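Local coordinates for protein putative oxygenase (Streptomyces viridochromogenes Tue57, PDB 4XAA) that probably acts as an iron- and 2-oxoglutarate-dependent oxygenase in orthosomycin biosynthesis, built on a double-stranded beta helix, at residues A11-F15 / A97-D101; F46-R52 / R66-Y70; L87-A93 / I210-Y214; A119-W124 / G197-N201. All coordinates share one frame; numbering follows the deposited sequence.

The four contacts run from the outer helices to the metal site of a double-stranded beta helix. Interactions 1 and 3 share helix 90-100, their centres about 15 Å apart, and their segments alternate along the chain: interaction 1 joins this helix to helix 8-18, interaction 3 lays its beginning on strand 207-215. Interaction 2, nested inside the loop closed by interaction 1, packs the end of helix 29-47 on strand 68-72 of the same large sheet, its centre about 37 Å from that of interaction 1. Interaction 4, nested inside interaction 3, pairs strands 122-125 and 196-198 of the smaller sheet. Helical packing thus backs one sheet, while the other carries the two histidine ligands of the nickel.

Interaction 1. Residues A11-F15 / A97-D101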
loop_
_atom_site.group_PDB
_atom_site.type_symbol
_atom_site.label_atom_id
_atom_site.label_comp_id
_atom_site.label_asym_id
_atom_site.label_seq_id
_atom_site.Cartn_x
_atom_site.Cartn_y
_atom_site.Cartn_z
ATOM N N ALA A 11 8.955 7.178 -14.026
ATOM C CA ALA A 11 8.388 6.500 -12.882
ATOM C C ALA A 11 8.312 4.993 -13.149
ATOM O O ALA A 11 8.605 4.175 -12.264
ATOM C CB ALA A 11 7.039 7.063 -12.555
ATOM N N ILE A 12 7.956 4.624 -14.377
ATOM C CA ILE A 12 7.934 3.214 -14.751
ATOM C C ILE A 12 9.360 2.675 -14.749
ATOM O O ILE A 12 9.608 1.545 -14.337
ATOM C CB ILE A 12 7.270 2.985 -16.129
ATOM C CG1 ILE A 12 5.761 3.177 -16.018
ATOM C CG2 ILE A 12 7.551 1.575 -16.647
ATOM C CD1 ILE A 12 5.044 3.198 -17.364
ATOM N N GLU A 13 10.301 3.500 -15.184
ATOM C CA GLU A 13 11.696 3.100 -15.194
ATOM C C GLU A 13 12.203 2.886 -13.775
ATOM O O GLU A 13 12.923 1.929 -13.512
ATOM C CB GLU A 13 12.553 4.140 -15.912
ATOM C CG GLU A 13 13.984 3.676 -16.143
ATOM C CD GLU A 13 14.060 2.462 -17.059
ATOM O OE1 GLU A 13 13.408 2.482 -18.127
ATOM O OE2 GLU A 13 14.767 1.492 -16.715
ATOM N N ARG A 14 11.806 3.759 -12.855
ATOM C CA ARG A 14 12.213 3.601 -11.463
ATOM C C ARG A 14 11.561 2.367 -10.838
ATOM O O ARG A 14 12.165 1.698 -9.992
ATOM C CB ARG A 14 11.872 4.844 -10.640
ATOM C CG ARG A 14 12.751 6.052 -10.928
ATOM C CD ARG A 14 12.650 7.123 -9.840
ATOM N NE ARG A 14 11.262 7.349 -9.453
ATOM C CZ ARG A 14 10.437 8.187 -10.072
ATOM N NH1 ARG A 14 10.876 8.898 -11.112
ATOM N NH2 ARG A 14 9.179 8.316 -9.642
ATOM N N PHE A 15 10.329 2.072 -11.243
ATOM C CA PHE A 15 9.661 0.855 -10.787
ATOM C C PHE A 15 10.479 -0.348 -11.213
ATOM O O PHE A 15 10.717 -1.254 -10.437
ATOM C CB PHE A 15 8.242 0.750 -11.352
ATOM C CG PHE A 15 7.588 -0.575 -11.094
ATOM C CD1 PHE A 15 7.187 -0.933 -9.808
ATOM C CD2 PHE A 15 7.349 -1.464 -12.134
ATOM C CE1 PHE A 15 6.572 -2.167 -9.565
ATOM C CE2 PHE A 15 6.723 -2.709 -11.896
ATOM C CZ PHE A 15 6.341 -3.055 -10.618
ATOM N N ALA A 97 -1.020 -2.324 -15.231
ATOM C CA ALA A 97 -0.619 -2.965 -16.482
ATOM C C ALA A 97 0.522 -2.205 -17.184
ATOM O O ALA A 97 1.467 -2.818 -17.686
ATOM C CB ALA A 97 -1.808 -3.093 -17.402
ATOM N N ALA A 98 0.441 -0.877 -17.221
ATOM C CA ALA A 98 1.527 -0.080 -17.780
ATOM C C ALA A 98 2.847 -0.322 -17.029
ATOM O O ALA A 98 3.866 -0.657 -17.628
ATOM C CB ALA A 98 1.168 1.396 -17.756
ATOM N N PHE A 99 2.824 -0.163 -15.715
ATOM C CA PHE A 99 4.043 -0.303 -14.924
ATOM C C PHE A 99 4.660 -1.678 -15.070
ATOM O O PHE A 99 5.864 -1.814 -15.197
ATOM C CB PHE A 99 3.760 0.002 -13.458
ATOM C CG PHE A 99 3.915 1.445 -13.125
ATOM C CD1 PHE A 99 3.007 2.376 -13.609
ATOM C CD2 PHE A 99 5.007 1.890 -12.385
ATOM C CE1 PHE A 99 3.161 3.723 -13.333
ATOM C CE2 PHE A 99 5.164 3.228 -12.099
ATOM C CZ PHE A 99 4.239 4.149 -12.569
ATOM N N VAL A 100 3.819 -2.692 -15.102
ATOM C CA VAL A 100 4.288 -4.071 -15.148
ATOM C C VAL A 100 4.407 -4.550 -16.606
ATOM O O VAL A 100 4.900 -5.650 -16.877
ATOM C CB VAL A 100 3.346 -4.970 -14.283
ATOM C CG1 VAL A 100 2.472 -5.892 -15.119
ATOM C CG2 VAL A 100 4.143 -5.709 -13.255
ATOM N N ASP A 101 3.982 -3.687 -17.531
ATOM C CA ASP A 101 4.078 -3.923 -18.972
ATOM C C ASP A 101 3.344 -5.172 -19.510
ATOM O O ASP A 101 3.882 -5.904 -20.339
ATOM C CB ASP A 101 5.544 -4.003 -19.387
ATOM C CG ASP A 101 5.731 -3.737 -20.869
ATOM O OD1 ASP A 101 4.782 -3.218 -21.490
ATOM O OD2 ASP A 101 6.806 -4.045 -21.414
#
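The carbonyl O of Ala11 accepts the helical N-H of Phe15 at 2.9 Å from its N and is also approached by CE2 of Phe99, 3.6 Å away on the other helix. A second carbonyl, Phe99 O, lies 3.4 Å from CD2 of Phe15 and receives a hydrogen bond from Arg134, whose side chain also touches Ile12 and Phe15. Otherwise the contact is largely apolar and turns on the Phe99 ring, which reaches across between the side chains of helix 8-18. Ile12 covers one of its faces: CG1, anti to the carbonyl carbon, stands 3.6 Å from the ring centroid, almost exactly on the normal. Phe15 sits at the edge instead, with CB 3.6 Å from CD2 of Phe99. The two rings form an offset T-shaped pair, the edge of Phe99 directed at the face of Phe15, with planes at 72° and centroids 5.8 Å apart. Ala11 CB meets CZ at the far end of the Phe99 ring. At the margins, Ile12 CD1 rests near Ala98, and Val100 CG2 lies at the edge of the Phe15 ring, 4.2 Å from its CE2. Phe15 and Phe99 both continue onto Val189 of strand 186-191. Just beyond Phe99, helix 90-100 ends at Asp101 in a Schellman motif with positive phi, so this is helix-to-helix packing at a helix C-terminus, beside the large sheet of the double-stranded beta helix.

Interaction 2. Residues F46-R52 / R66-Y70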
loop_
_atom_site.group_PDB
_atom_site.type_symbol
_atom_site.label_atom_id
_atom_site.label_comp_id
_atom_site.label_asym_id
_atom_site.label_seq_id
_atom_site.Cartn_x
_atom_site.Cartn_y
_atom_site.Cartn_z
ATOM N N PHE A 46 -15.094 0.308 13.712
ATOM C CA PHE A 46 -14.199 -0.327 14.640
ATOM C C PHE A 46 -13.952 0.572 15.841
ATOM O O PHE A 46 -14.154 0.177 16.994
ATOM C CB PHE A 46 -12.871 -0.660 13.965
ATOM C CG PHE A 46 -11.909 -1.361 14.868
ATOM C CD1 PHE A 46 -11.068 -0.642 15.701
ATOM C CD2 PHE A 46 -11.849 -2.749 14.892
ATOM C CE1 PHE A 46 -10.194 -1.293 16.543
ATOM C CE2 PHE A 46 -10.970 -3.392 15.723
ATOM C CZ PHE A 46 -10.142 -2.660 16.552
ATOM N N THR A 47 -13.495 1.782 15.551
ATOM C CA THR A 47 -12.972 2.674 16.571
ATOM C C THR A 47 -14.053 3.245 17.469
ATOM O O THR A 47 -13.864 3.370 18.672
ATOM C CB THR A 47 -12.229 3.847 15.949
ATOM O OG1 THR A 47 -13.166 4.665 15.239
ATOM C CG2 THR A 47 -11.145 3.355 15.002
ATOM N N ASP A 48 -15.184 3.610 16.884
ATOM C CA ASP A 48 -16.162 4.383 17.627
ATOM C C ASP A 48 -17.351 3.541 18.041
ATOM O O ASP A 48 -17.898 3.734 19.122
ATOM C CB ASP A 48 -16.619 5.584 16.796
ATOM C CG ASP A 48 -15.479 6.542 16.490
ATOM O OD1 ASP A 48 -14.444 6.469 17.190
ATOM O OD2 ASP A 48 -15.611 7.368 15.560
ATOM N N GLU A 49 -17.723 2.594 17.186
ATOM C CA GLU A 49 -18.953 1.830 17.355
ATOM C C GLU A 49 -18.675 0.397 17.817
ATOM O O GLU A 49 -19.593 -0.355 18.099
ATOM C CB GLU A 49 -19.756 1.834 16.045
ATOM C CG GLU A 49 -20.201 3.232 15.617
ATOM C CD GLU A 49 -20.757 3.297 14.193
ATOM O OE1 GLU A 49 -21.019 2.229 13.588
ATOM O OE2 GLU A 49 -20.929 4.427 13.682
ATOM N N GLY A 50 -17.401 0.030 17.883
ATOM C CA GLY A 50 -16.987 -1.214 18.501
ATOM C C GLY A 50 -17.097 -2.497 17.693
ATOM O O GLY A 50 -17.226 -3.571 18.275
ATOM N N LEU A 51 -17.042 -2.410 16.367
ATOM C CA LEU A 51 -17.091 -3.615 15.546
ATOM C C LEU A 51 -15.785 -4.392 15.621
ATOM O O LEU A 51 -14.699 -3.816 15.510
ATOM C CB LEU A 51 -17.384 -3.280 14.087
ATOM C CG LEU A 51 -17.335 -4.524 13.194
ATOM C CD1 LEU A 51 -18.637 -5.316 13.318
ATOM C CD2 LEU A 51 -17.044 -4.176 11.748
ATOM N N ARG A 52 -15.903 -5.702 15.803
ATOM C CA ARG A 52 -14.763 -6.600 15.811
ATOM C C ARG A 52 -15.062 -7.742 14.863
ATOM O O ARG A 52 -15.978 -8.521 15.109
ATOM C CB ARG A 52 -14.478 -7.137 17.226
ATOM C CG ARG A 52 -14.158 -6.062 18.258
ATOM C CD ARG A 52 -12.810 -5.413 17.989
ATOM N NE ARG A 52 -12.484 -4.414 19.007
ATOM C CZ ARG A 52 -12.927 -3.157 19.006
ATOM N NH1 ARG A 52 -13.720 -2.719 18.030
ATOM N NH2 ARG A 52 -12.575 -2.333 19.983
ATOM N N ARG A 66 -8.398 1.121 23.790
ATOM C CA ARG A 66 -9.000 0.287 22.747
ATOM C C ARG A 66 -7.886 -0.251 21.832
ATOM O O ARG A 66 -6.852 0.405 21.677
ATOM C CB ARG A 66 -10.026 1.097 21.940
ATOM C CG ARG A 66 -9.907 0.948 20.433
ATOM C CD ARG A 66 -10.875 1.822 19.641
ATOM N NE ARG A 66 -10.298 3.102 19.228
ATOM C CZ ARG A 66 -9.337 3.253 18.315
ATOM N NH1 ARG A 66 -8.801 2.198 17.711
ATOM N NH2 ARG A 66 -8.897 4.469 18.011
ATOM N N PRO A 67 -8.074 -1.449 21.236
ATOM C CA PRO A 67 -7.019 -1.992 20.363
ATOM C C PRO A 67 -6.698 -1.071 19.169
ATOM O O PRO A 67 -7.494 -0.200 18.802
ATOM C CB PRO A 67 -7.607 -3.327 19.875
ATOM C CG PRO A 67 -8.703 -3.637 20.803
ATOM C CD PRO A 67 -9.247 -2.336 21.293
ATOM N N VAL A 68 -5.530 -1.265 18.571
ATOM C CA VAL A 68 -5.134 -0.450 17.433
ATOM C C VAL A 68 -5.455 -1.175 16.140
ATOM O O VAL A 68 -4.897 -2.234 15.854
ATOM C CB VAL A 68 -3.630 -0.099 17.472
ATOM C CG1 VAL A 68 -3.199 0.581 16.181
ATOM C CG2 VAL A 68 -3.325 0.785 18.668
ATOM N N LEU A 69 -6.371 -0.600 15.371
ATOM C CA LEU A 69 -6.699 -1.092 14.040
ATOM C C LEU A 69 -5.560 -0.744 13.086
ATOM O O LEU A 69 -5.095 0.390 13.083
ATOM C CB LEU A 69 -8.020 -0.483 13.559
ATOM C CG LEU A 69 -8.557 -0.930 12.193
ATOM C CD1 LEU A 69 -8.922 -2.402 12.209
ATOM C CD2 LEU A 69 -9.747 -0.076 11.785
ATOM N N TYR A 70 -5.085 -1.716 12.307
ATOM C CA TYR A 70 -4.049 -1.422 11.326
ATOM C C TYR A 70 -4.366 -1.985 9.940
ATOM O O TYR A 70 -3.684 -1.666 8.974
ATOM C CB TYR A 70 -2.678 -1.923 11.802
ATOM C CG TYR A 70 -2.557 -3.415 12.018
ATOM C CD1 TYR A 70 -2.194 -4.265 10.979
ATOM C CD2 TYR A 70 -2.778 -3.974 13.273
ATOM C CE1 TYR A 70 -2.075 -5.633 11.182
ATOM C CE2 TYR A 70 -2.664 -5.327 13.483
ATOM C CZ TYR A 70 -2.315 -6.159 12.435
ATOM O OH TYR A 70 -2.190 -7.519 12.653
#
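Apolar packing joins Phe46 to Leu69. Leu69 CB lies over one face of the Phe46 ring, 3.7 Å from CD1 and displaced toward the rim; its methyl CD1 lies near ring atoms CD2 and CG of Phe46, and CD2 reaches back to Phe46 CB. The edge of the same ring meets polar atoms: Pro67 O is 3.7 Å from CE1, with Arg66 NH1 close by near the ring plane. Pro67 CB touches Phe46 CZ at 4.2 Å.

Two arginines bring charge to the contact. The guanidinium of Arg66 is turned 88° from the Phe46 ring and has Thr47 CG2 over one face, 3.8 Å from CZ. Arg52 NH1 stands over the centre of the Phe46 face opposite Leu69, and NH2 of the same group touches Pro67 CD at 3.6 Å.

On the helix side, Arg52 NH1 donates to Phe46 O at 3.1 Å and to Leu51 O at 2.9 Å, which holds its guanidinium over the ring. On the strand side, Glu115 OE1 takes a hydrogen bond from Leu69 N and a salt bridge from Arg66 NH1. The aromatic ring is therefore enclosed by aliphatic carbon on one face and an arginine on the other, and the link from helix 29-47 to strand 68-72 rests on packing.

Interaction 3. Residues L87-A93 / I210-Y214; sequences LHREELA and IVIEY
Tyr214 lies across the start of helix 90-100, where Ala93 and Leu92 are its partners. Its CG is anti to the carbonyl carbon (chi1 -62°), which carries the ring out from strand 207-215 toward the helix. CE1 meets CB of Ala93 at 3.7 Å, and the hydroxyl passes close to Leu92, with OH only 3.2 Å from CB. Leu92 thus meets the hydroxyl end, its side chain crossing that of Tyr214 obliquely, and Ala93 meets the CE1 side.

A water in the plane of the Tyr214 ring, at its edge, connects the hydroxyl with the turn before the helix. It lies 2.8 Å from Tyr214 OH and donates to Leu87 O at 2.6 Å, giving two polar atoms of buried residues a common partner. Leu87 O also touches Ile212 CD1, 3.7 Å away.

Farther along the strand, Leu87 stands roughly perpendicular to Ile210: a single methyl, CD2, reaches CG2 of Ile210 at 3.8 Å and comes within 4.2 Å of Ile212 CD1. Ile210, Ile212 and Tyr214 thus present one face of their strand to the residues of 87-93. Strands 105-114 and 136-142 flank this strand, and Tyr109 and Leu139 extend the apolar layer. Such a layer between a helix and the major sheet is characteristic of phytanoyl-CoA dioxygenase-like double-stranded beta helices.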
loop_
_atom_site.group_PDB
_atom_site.type_symbol
_atom_site.label_atom_id
_atom_site.label_comp_id
_atom_site.label_asym_id
_atom_site.label_seq_id
_atom_site.Cartn_x
_atom_site.Cartn_y
_atom_site.Cartn_z
ATOM N N LEU A 87 -12.982 1.274 -6.122
ATOM C CA LEU A 87 -11.861 0.331 -6.162
ATOM C C LEU A 87 -11.624 -0.199 -7.561
ATOM O O LEU A 87 -10.522 -0.642 -7.895
ATOM C CB LEU A 87 -12.101 -0.861 -5.246
ATOM C CG LEU A 87 -12.277 -0.627 -3.759
ATOM C CD1 LEU A 87 -12.666 -1.967 -3.146
ATOM C CD2 LEU A 87 -11.002 -0.062 -3.141
ATOM N N HIS A 88 -12.672 -0.148 -8.378
ATOM C CA HIS A 88 -12.677 -0.844 -9.653
ATOM C C HIS A 88 -12.665 0.092 -10.844
ATOM O O HIS A 88 -12.970 -0.325 -11.965
ATOM C CB HIS A 88 -13.882 -1.768 -9.692
ATOM C CG HIS A 88 -14.046 -2.546 -8.424
ATOM N ND1 HIS A 88 -13.130 -3.492 -8.011
ATOM C CD2 HIS A 88 -14.987 -2.485 -7.451
ATOM C CE1 HIS A 88 -13.513 -3.992 -6.851
ATOM N NE2 HIS A 88 -14.635 -3.400 -6.489
ATOM N N ARG A 89 -12.317 1.353 -10.593
ATOM C CA ARG A 89 -12.058 2.294 -11.674
ATOM C C ARG A 89 -11.018 1.662 -12.578
ATOM O O ARG A 89 -10.083 1.014 -12.114
ATOM C CB ARG A 89 -11.566 3.657 -11.158
ATOM C CG ARG A 89 -12.577 4.450 -10.346
ATOM C CD ARG A 89 -13.760 4.905 -11.193
ATOM N NE ARG A 89 -13.344 5.787 -12.278
ATOM C CZ ARG A 89 -13.940 5.834 -13.464
ATOM N NH1 ARG A 89 -14.983 5.049 -13.706
ATOM N NH2 ARG A 89 -13.499 6.659 -14.408
ATOM N N GLU A 90 -11.198 1.846 -13.871
ATOM C CA GLU A 90 -10.353 1.211 -14.863
ATOM C C GLU A 90 -8.938 1.792 -14.906
ATOM O O GLU A 90 -8.004 1.120 -15.341
ATOM C CB GLU A 90 -11.003 1.342 -16.238
ATOM C CG GLU A 90 -11.418 2.777 -16.573
ATOM C CD GLU A 90 -12.849 3.130 -16.121
ATOM O OE1 GLU A 90 -13.362 2.535 -15.132
ATOM O OE2 GLU A 90 -13.459 4.009 -16.770
ATOM N N GLU A 91 -8.780 3.038 -14.470
ATOM C CA GLU A 91 -7.471 3.671 -14.501
ATOM C C GLU A 91 -6.460 2.921 -13.629
ATOM O O GLU A 91 -5.253 2.926 -13.906
ATOM C CB GLU A 91 -7.569 5.127 -14.049
ATOM C CG GLU A 91 -8.428 6.014 -14.942
ATOM C CD GLU A 91 -9.891 5.996 -14.538
ATOM O OE1 GLU A 91 -10.308 5.016 -13.872
ATOM O OE2 GLU A 91 -10.616 6.963 -14.881
ATOM N N LEU A 92 -6.952 2.269 -12.584
ATOM C CA LEU A 92 -6.071 1.618 -11.624
ATOM C C LEU A 92 -5.378 0.424 -12.244
ATOM O O LEU A 92 -4.155 0.327 -12.204
ATOM C CB LEU A 92 -6.848 1.199 -10.387
ATOM C CG LEU A 92 -7.399 2.415 -9.643
ATOM C CD1 LEU A 92 -8.254 1.990 -8.457
ATOM C CD2 LEU A 92 -6.273 3.319 -9.201
ATOM N N ALA A 93 -6.152 -0.464 -12.855
ATOM C CA ALA A 93 -5.568 -1.658 -13.453
ATOM C C ALA A 93 -4.754 -1.283 -14.680
ATOM O O ALA A 93 -3.751 -1.918 -14.982
ATOM C CB ALA A 93 -6.640 -2.656 -13.804
ATOM N N ILE A 210 -5.187 2.597 0.489
ATOM C CA ILE A 210 -5.827 1.443 -0.131
ATOM C C ILE A 210 -4.795 0.707 -0.977
ATOM O O ILE A 210 -4.311 1.243 -1.965
ATOM C CB ILE A 210 -7.048 1.852 -1.008
ATOM C CG1 ILE A 210 -8.175 2.389 -0.130
ATOM C CG2 ILE A 210 -7.559 0.685 -1.829
ATOM C CD1 ILE A 210 -9.302 2.993 -0.911
ATOM N N VAL A 211 -4.445 -0.508 -0.570
ATOM C CA VAL A 211 -3.511 -1.350 -1.322
ATOM C C VAL A 211 -4.260 -2.421 -2.126
ATOM O O VAL A 211 -5.022 -3.239 -1.570
ATOM C CB VAL A 211 -2.487 -2.057 -0.394
ATOM C CG1 VAL A 211 -1.409 -2.764 -1.206
ATOM C CG2 VAL A 211 -1.863 -1.072 0.555
ATOM N N ILE A 212 -4.039 -2.409 -3.435
ATOM C CA ILE A 212 -4.641 -3.379 -4.330
ATOM C C ILE A 212 -3.511 -4.117 -5.029
ATOM O O ILE A 212 -2.564 -3.515 -5.521
ATOM C CB ILE A 212 -5.608 -2.695 -5.361
ATOM C CG1 ILE A 212 -6.705 -1.912 -4.638
ATOM C CG2 ILE A 212 -6.257 -3.705 -6.290
ATOM C CD1 ILE A 212 -7.790 -1.370 -5.573
ATOM N N GLU A 213 -3.577 -5.435 -5.045
ATOM C CA GLU A 213 -2.536 -6.179 -5.730
ATOM C C GLU A 213 -2.988 -6.572 -7.128
ATOM O O GLU A 213 -4.075 -7.109 -7.292
ATOM C CB GLU A 213 -2.149 -7.410 -4.930
ATOM C CG GLU A 213 -1.089 -8.254 -5.591
ATOM C CD GLU A 213 -0.655 -9.408 -4.712
ATOM O OE1 GLU A 213 -0.100 -9.146 -3.619
ATOM O OE2 GLU A 213 -0.877 -10.573 -5.105
ATOM N N TYR A 214 -2.157 -6.283 -8.126
ATOM C CA TYR A 214 -2.452 -6.649 -9.506
ATOM C C TYR A 214 -1.415 -7.611 -10.022
ATOM O O TYR A 214 -0.217 -7.432 -9.775
ATOM C CB TYR A 214 -2.505 -5.420 -10.427
ATOM C CG TYR A 214 -3.582 -4.430 -10.065
ATOM C CD1 TYR A 214 -4.839 -4.464 -10.684
ATOM C CD2 TYR A 214 -3.348 -3.466 -9.097
ATOM C CE1 TYR A 214 -5.819 -3.546 -10.338
ATOM C CE2 TYR A 214 -4.312 -2.560 -8.746
ATOM C CZ TYR A 214 -5.538 -2.600 -9.364
ATOM O OH TYR A 214 -6.475 -1.683 -8.978
HETATM O O HOH W 1 -9.171 -1.967 -9.616
#

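Interaction 4. Residues A119-W124 / G197-N201; sequences AAEVPW and GSGPN
Val122 projects from its strand on the same face of the sheet as Ser198, and its side chain runs past that hydroxyl. Its CB is 3.5 Å from Ser198 OG; at the branch, CG2 comes to 3.3 Å of the same oxygen, whereas CG1 takes the other direction, anti to the backbone N. Ser198 OG is hydrogen-bonded to Lys114 NZ, which also binds Gly199 O and Ala120 O, so one ammonium gathers oxygens from both segments.

The backbones of the same two residues form an antiparallel hydrogen-bonded pair. Val122 N donates to Ser198 O at 2.9 Å, and Ser198 N returns a bond to Val122 O at 3.3 Å, lying in the carbonyl plane on a lone pair. Glu121 CB also presses on Ser198 O, while its carboxylate leads away. Toward the loop ends the pairing is loose: Asn201 N reaches Ala119 O at 3.2 Å from above the carbonyl plane, and the return bond is weak. The CB atoms of Ala119 and Asn201 meet at 3.5 Å; Asn201 ND2 is held by Ser205 O and Glu115 O.

At the other end, the Trp124 indole lies with one face over Gly197 CA, offset to the rim, and its CE3 is 3.5 Å from Gly197 N. Lacking a side chain, Gly197 can lie close against Val122 O and, less critically, under the indole. His125 follows Trp124 and His196 precedes Gly197; with Asp127 they bind the nickel, about 6 Å from the Val122 side chain. This pairing sets the histidines on neighbouring strands, consistent with the two-histidine-one-carboxylate facial triad of 2-oxoglutarate-dependent oxygenases, nickel probably replacing iron.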
loop_
_atom_site.group_PDB
_atom_site.type_symbol
_atom_site.label_atom_id
_atom_site.label_comp_id
_atom_site.label_asym_id
_atom_site.label_seq_id
_atom_site.Cartn_x
_atom_site.Cartn_y
_atom_site.Cartn_z
ATOM N N ALA A 119 0.291 3.964 16.201
ATOM C CA ALA A 119 0.526 2.997 15.139
ATOM C C ALA A 119 1.868 2.314 15.300
ATOM O O ALA A 119 2.873 2.954 15.574
ATOM C CB ALA A 119 0.432 3.658 13.778
ATOM N N ALA A 120 1.866 1.002 15.129
ATOM C CA ALA A 120 3.087 0.216 15.174
ATOM C C ALA A 120 3.784 0.271 13.834
ATOM O O ALA A 120 3.203 0.700 12.839
ATOM C CB ALA A 120 2.782 -1.220 15.536
ATOM N N GLU A 121 5.025 -0.175 13.794
ATOM C CA GLU A 121 5.677 -0.355 12.521
ATOM C C GLU A 121 5.088 -1.578 11.833
ATOM O O GLU A 121 4.453 -2.426 12.473
ATOM C CB GLU A 121 7.190 -0.513 12.696
ATOM C CG GLU A 121 7.622 -1.764 13.458
ATOM C CD GLU A 121 9.114 -2.046 13.321
ATOM O OE1 GLU A 121 9.789 -2.251 14.354
ATOM O OE2 GLU A 121 9.613 -2.071 12.174
ATOM N N VAL A 122 5.285 -1.653 10.524
ATOM C CA VAL A 122 5.111 -2.901 9.799
ATOM C C VAL A 122 6.491 -3.477 9.525
ATOM O O VAL A 122 7.234 -2.904 8.750
ATOM C CB VAL A 122 4.368 -2.701 8.469
ATOM C CG1 VAL A 122 4.179 -4.037 7.753
ATOM C CG2 VAL A 122 3.027 -2.018 8.710
ATOM N N PRO A 123 6.829 -4.618 10.152
ATOM C CA PRO A 123 8.145 -5.260 9.987
ATOM C C PRO A 123 8.544 -5.403 8.526
ATOM O O PRO A 123 7.676 -5.573 7.668
ATOM C CB PRO A 123 7.955 -6.649 10.614
ATOM C CG PRO A 123 6.715 -6.561 11.447
ATOM C CD PRO A 123 5.869 -5.472 10.883
ATOM N N TRP A 124 9.836 -5.316 8.245
ATOM C CA TRP A 124 10.323 -5.502 6.888
ATOM C C TRP A 124 9.910 -6.861 6.357
ATOM O O TRP A 124 9.855 -7.829 7.099
ATOM C CB TRP A 124 11.835 -5.351 6.839
ATOM C CG TRP A 124 12.252 -3.969 7.161
ATOM C CD1 TRP A 124 12.567 -3.466 8.392
ATOM C CD2 TRP A 124 12.377 -2.884 6.239
ATOM N NE1 TRP A 124 12.894 -2.136 8.287
ATOM C CE2 TRP A 124 12.782 -1.754 6.976
ATOM C CE3 TRP A 124 12.202 -2.762 4.862
ATOM C CZ2 TRP A 124 13.011 -0.521 6.378
ATOM C CZ3 TRP A 124 12.424 -1.537 4.270
ATOM C CH2 TRP A 124 12.820 -0.433 5.026
ATOM N N GLY A 197 8.868 -1.938 4.385
ATOM C CA GLY A 197 8.160 -1.878 5.651
ATOM C C GLY A 197 7.648 -0.465 5.834
ATOM O O GLY A 197 7.560 0.296 4.869
ATOM N N SER A 198 7.296 -0.107 7.061
ATOM C CA SER A 198 6.930 1.272 7.373
ATOM C C SER A 198 7.114 1.484 8.868
ATOM O O SER A 198 6.890 0.571 9.653
ATOM C CB SER A 198 5.488 1.584 6.941
ATOM O OG SER A 198 4.546 0.727 7.585
ATOM N N GLY A 199 7.540 2.671 9.274
ATOM C CA GLY A 199 7.773 2.903 10.686
ATOM C C GLY A 199 6.493 3.128 11.464
ATOM O O GLY A 199 5.399 3.062 10.912
ATOM N N PRO A 200 6.624 3.407 12.763
ATOM C CA PRO A 200 5.446 3.721 13.581
ATOM C C PRO A 200 4.913 5.124 13.303
ATOM O O PRO A 200 5.649 5.973 12.797
ATOM C CB PRO A 200 5.979 3.618 15.021
ATOM C CG PRO A 200 7.444 3.922 14.895
ATOM C CD PRO A 200 7.874 3.388 13.550
ATOM N N ASN A 201 3.649 5.357 13.635
ATOM C CA ASN A 201 3.081 6.702 13.599
ATOM C C ASN A 201 2.877 7.235 15.015
ATOM O O ASN A 201 1.847 6.986 15.647
ATOM C CB ASN A 201 1.756 6.720 12.844
ATOM C CG ASN A 201 1.181 8.109 12.722
ATOM O OD1 ASN A 201 1.912 9.082 12.542
ATOM N ND2 ASN A 201 -0.135 8.215 12.835
#